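Local coordinates for inositol 2-dehydrogenase/D-chiro-inositol 3-dehydrogenase (Lactobacillus casei, PDB 4MIY), which oxidises myo-inositol and D-chiro-inositol to the corresponding keto-inositols, using NAD as the cofactor, at residues I178-W183 and V238-I243. Numbering follows the deposited sequence.
Sequences IDEMHW and VKLEVI
The Glu180 carboxylate meets the tip of Leu240 with a single oxygen: OE2 lies 3.8 Å from Leu240 CD2, and the methyl sits well out of the carboxylate plane, in a contact that is only van der Waals. OE1 is held separately, in a salt bridge to Arg127, so the charged end is paired although it is buried against a leucine. Another flat group, the Trp183 indole, belongs to the helix side alone; the carbonyl oxygen Glu180 O lies in its plane at the edge, 3.6 Å from Trp183 CE3, and Lys137 makes a cation-pi contact with the ring.

Glu180 and Leu240 meet head-on. With CG anti to the backbone N (chi1 -173°) and the chain straight through chi2, the glutamate carries its carboxylate well clear of the helix. Met181 takes a different route: a bend at chi2 (-57°) swings its thioether round until CE reaches Leu240 CD1 at 3.9 Å, the methionine passing alongside the leucine. Leu240 CD2 faces only the glutamate oxygen, while CD1 is shared between Met181 CE and, more loosely, Glu180 OE2. The backbones stay well apart, with Met181 CA 10.1 Å from Leu240 CA.

Lys239 forms salt bridges with Glu241 and Glu248 of a second subunit. Helix 168-185 lies on the open-faced mixed sheet of the C-terminal domain, a hallmark of the Gfo/Idh/MocA family. On this face Met181 also packs on Ala153 and Leu240 on Val151, both from strand 148-156. Strand 237-244 runs antiparallel between strands 148-156 and 248-250, and helix 131-141 flanks helix 168-185, its Ile133 touching Glu180.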
# COMPACT_ATOMS: atom_id res chain seq x y z
N ILE A 178 -2.34 -16.68 21.95
CA ILE A 178 -2.41 -18.04 22.43
C ILE A 178 -3.71 -18.72 22.06
O ILE A 178 -3.69 -19.81 21.58
CB ILE A 178 -2.17 -18.12 23.93
CG1 ILE A 178 -0.67 -17.98 24.22
CG2 ILE A 178 -2.67 -19.41 24.46
CD1 ILE A 178 -0.39 -17.64 25.65
N ASP A 179 -4.82 -18.03 22.20
CA ASP A 179 -6.06 -18.58 21.73
C ASP A 179 -6.17 -18.63 20.21
O ASP A 179 -6.70 -19.56 19.65
CB ASP A 179 -7.25 -17.85 22.29
CG ASP A 179 -8.54 -18.33 21.67
OD1 ASP A 179 -9.03 -19.39 22.06
OD2 ASP A 179 -9.01 -17.68 20.77
N GLU A 180 -5.65 -17.62 19.56
CA GLU A 180 -5.83 -17.42 18.13
C GLU A 180 -5.12 -18.42 17.25
O GLU A 180 -5.67 -18.89 16.31
CB GLU A 180 -5.33 -16.02 17.77
CG GLU A 180 -5.56 -15.56 16.40
CD GLU A 180 -4.99 -14.18 16.17
OE1 GLU A 180 -5.46 -13.24 16.77
OE2 GLU A 180 -4.07 -14.08 15.37
N MET A 181 -3.89 -18.76 17.58
CA MET A 181 -3.11 -19.54 16.66
C MET A 181 -3.54 -20.99 16.43
O MET A 181 -3.49 -21.47 15.36
CB MET A 181 -1.62 -19.49 17.02
CG MET A 181 -1.03 -18.08 17.06
SD MET A 181 -1.24 -17.20 15.51
CE MET A 181 -0.62 -15.60 16.02
N HIS A 182 -3.91 -21.67 17.50
CA HIS A 182 -4.36 -23.02 17.36
C HIS A 182 -5.68 -23.11 16.58
O HIS A 182 -5.85 -24.01 15.81
CB HIS A 182 -4.37 -23.77 18.71
CG HIS A 182 -5.44 -23.37 19.66
ND1 HIS A 182 -6.70 -23.91 19.65
CD2 HIS A 182 -5.42 -22.52 20.71
CE1 HIS A 182 -7.42 -23.36 20.60
NE2 HIS A 182 -6.67 -22.52 21.27
N TRP A 183 -6.54 -22.12 16.76
CA TRP A 183 -7.75 -22.00 15.96
C TRP A 183 -7.45 -21.68 14.50
O TRP A 183 -7.97 -22.28 13.65
CB TRP A 183 -8.63 -20.92 16.55
CG TRP A 183 -9.72 -20.37 15.68
CD1 TRP A 183 -10.93 -20.92 15.46
CD2 TRP A 183 -9.72 -19.12 14.97
NE1 TRP A 183 -11.67 -20.12 14.64
CE2 TRP A 183 -10.95 -19.00 14.35
CE3 TRP A 183 -8.81 -18.09 14.83
CZ2 TRP A 183 -11.27 -17.92 13.57
CZ3 TRP A 183 -9.13 -17.04 14.04
CH2 TRP A 183 -10.34 -16.96 13.45
N VAL A 238 -1.97 -4.94 15.68
CA VAL A 238 -1.94 -6.38 15.58
C VAL A 238 -1.54 -6.78 14.15
O VAL A 238 -2.16 -6.39 13.22
CB VAL A 238 -3.32 -6.96 16.00
CG1 VAL A 238 -3.44 -8.41 15.70
CG2 VAL A 238 -3.59 -6.71 17.47
N LYS A 239 -0.45 -7.52 14.04
CA LYS A 239 0.04 -7.96 12.75
C LYS A 239 0.05 -9.48 12.70
O LYS A 239 0.27 -10.11 13.68
CB LYS A 239 1.47 -7.46 12.50
CG LYS A 239 1.70 -5.98 12.71
CD LYS A 239 3.14 -5.66 12.41
CE LYS A 239 3.51 -4.20 12.64
NZ LYS A 239 4.80 -3.87 12.08
N LEU A 240 -0.17 -10.03 11.53
CA LEU A 240 -0.27 -11.45 11.35
C LEU A 240 0.11 -11.83 9.93
O LEU A 240 -0.40 -11.30 9.01
CB LEU A 240 -1.69 -11.92 11.65
CG LEU A 240 -1.98 -13.41 11.45
CD1 LEU A 240 -1.17 -14.22 12.42
CD2 LEU A 240 -3.41 -13.63 11.68
N GLU A 241 1.04 -12.74 9.81
CA GLU A 241 1.54 -13.23 8.55
C GLU A 241 1.65 -14.74 8.62
O GLU A 241 2.22 -15.26 9.53
CB GLU A 241 2.91 -12.62 8.27
CG GLU A 241 3.56 -13.04 7.03
CD GLU A 241 4.99 -12.53 6.92
OE1 GLU A 241 5.54 -12.07 7.89
OE2 GLU A 241 5.54 -12.59 5.83
N VAL A 242 1.08 -15.42 7.65
CA VAL A 242 1.20 -16.85 7.50
C VAL A 242 2.04 -17.18 6.28
O VAL A 242 1.74 -16.76 5.20
CB VAL A 242 -0.19 -17.54 7.42
CG1 VAL A 242 -0.02 -19.06 7.30
CG2 VAL A 242 -1.01 -17.20 8.58
N ILE A 243 3.11 -17.91 6.50
CA ILE A 243 3.98 -18.39 5.45
C ILE A 243 3.58 -19.78 5.05
O ILE A 243 3.71 -20.68 5.81
CB ILE A 243 5.41 -18.50 5.96
CG1 ILE A 243 5.85 -17.20 6.61
CG2 ILE A 243 6.32 -18.96 4.87
CD1 ILE A 243 5.87 -16.16 5.75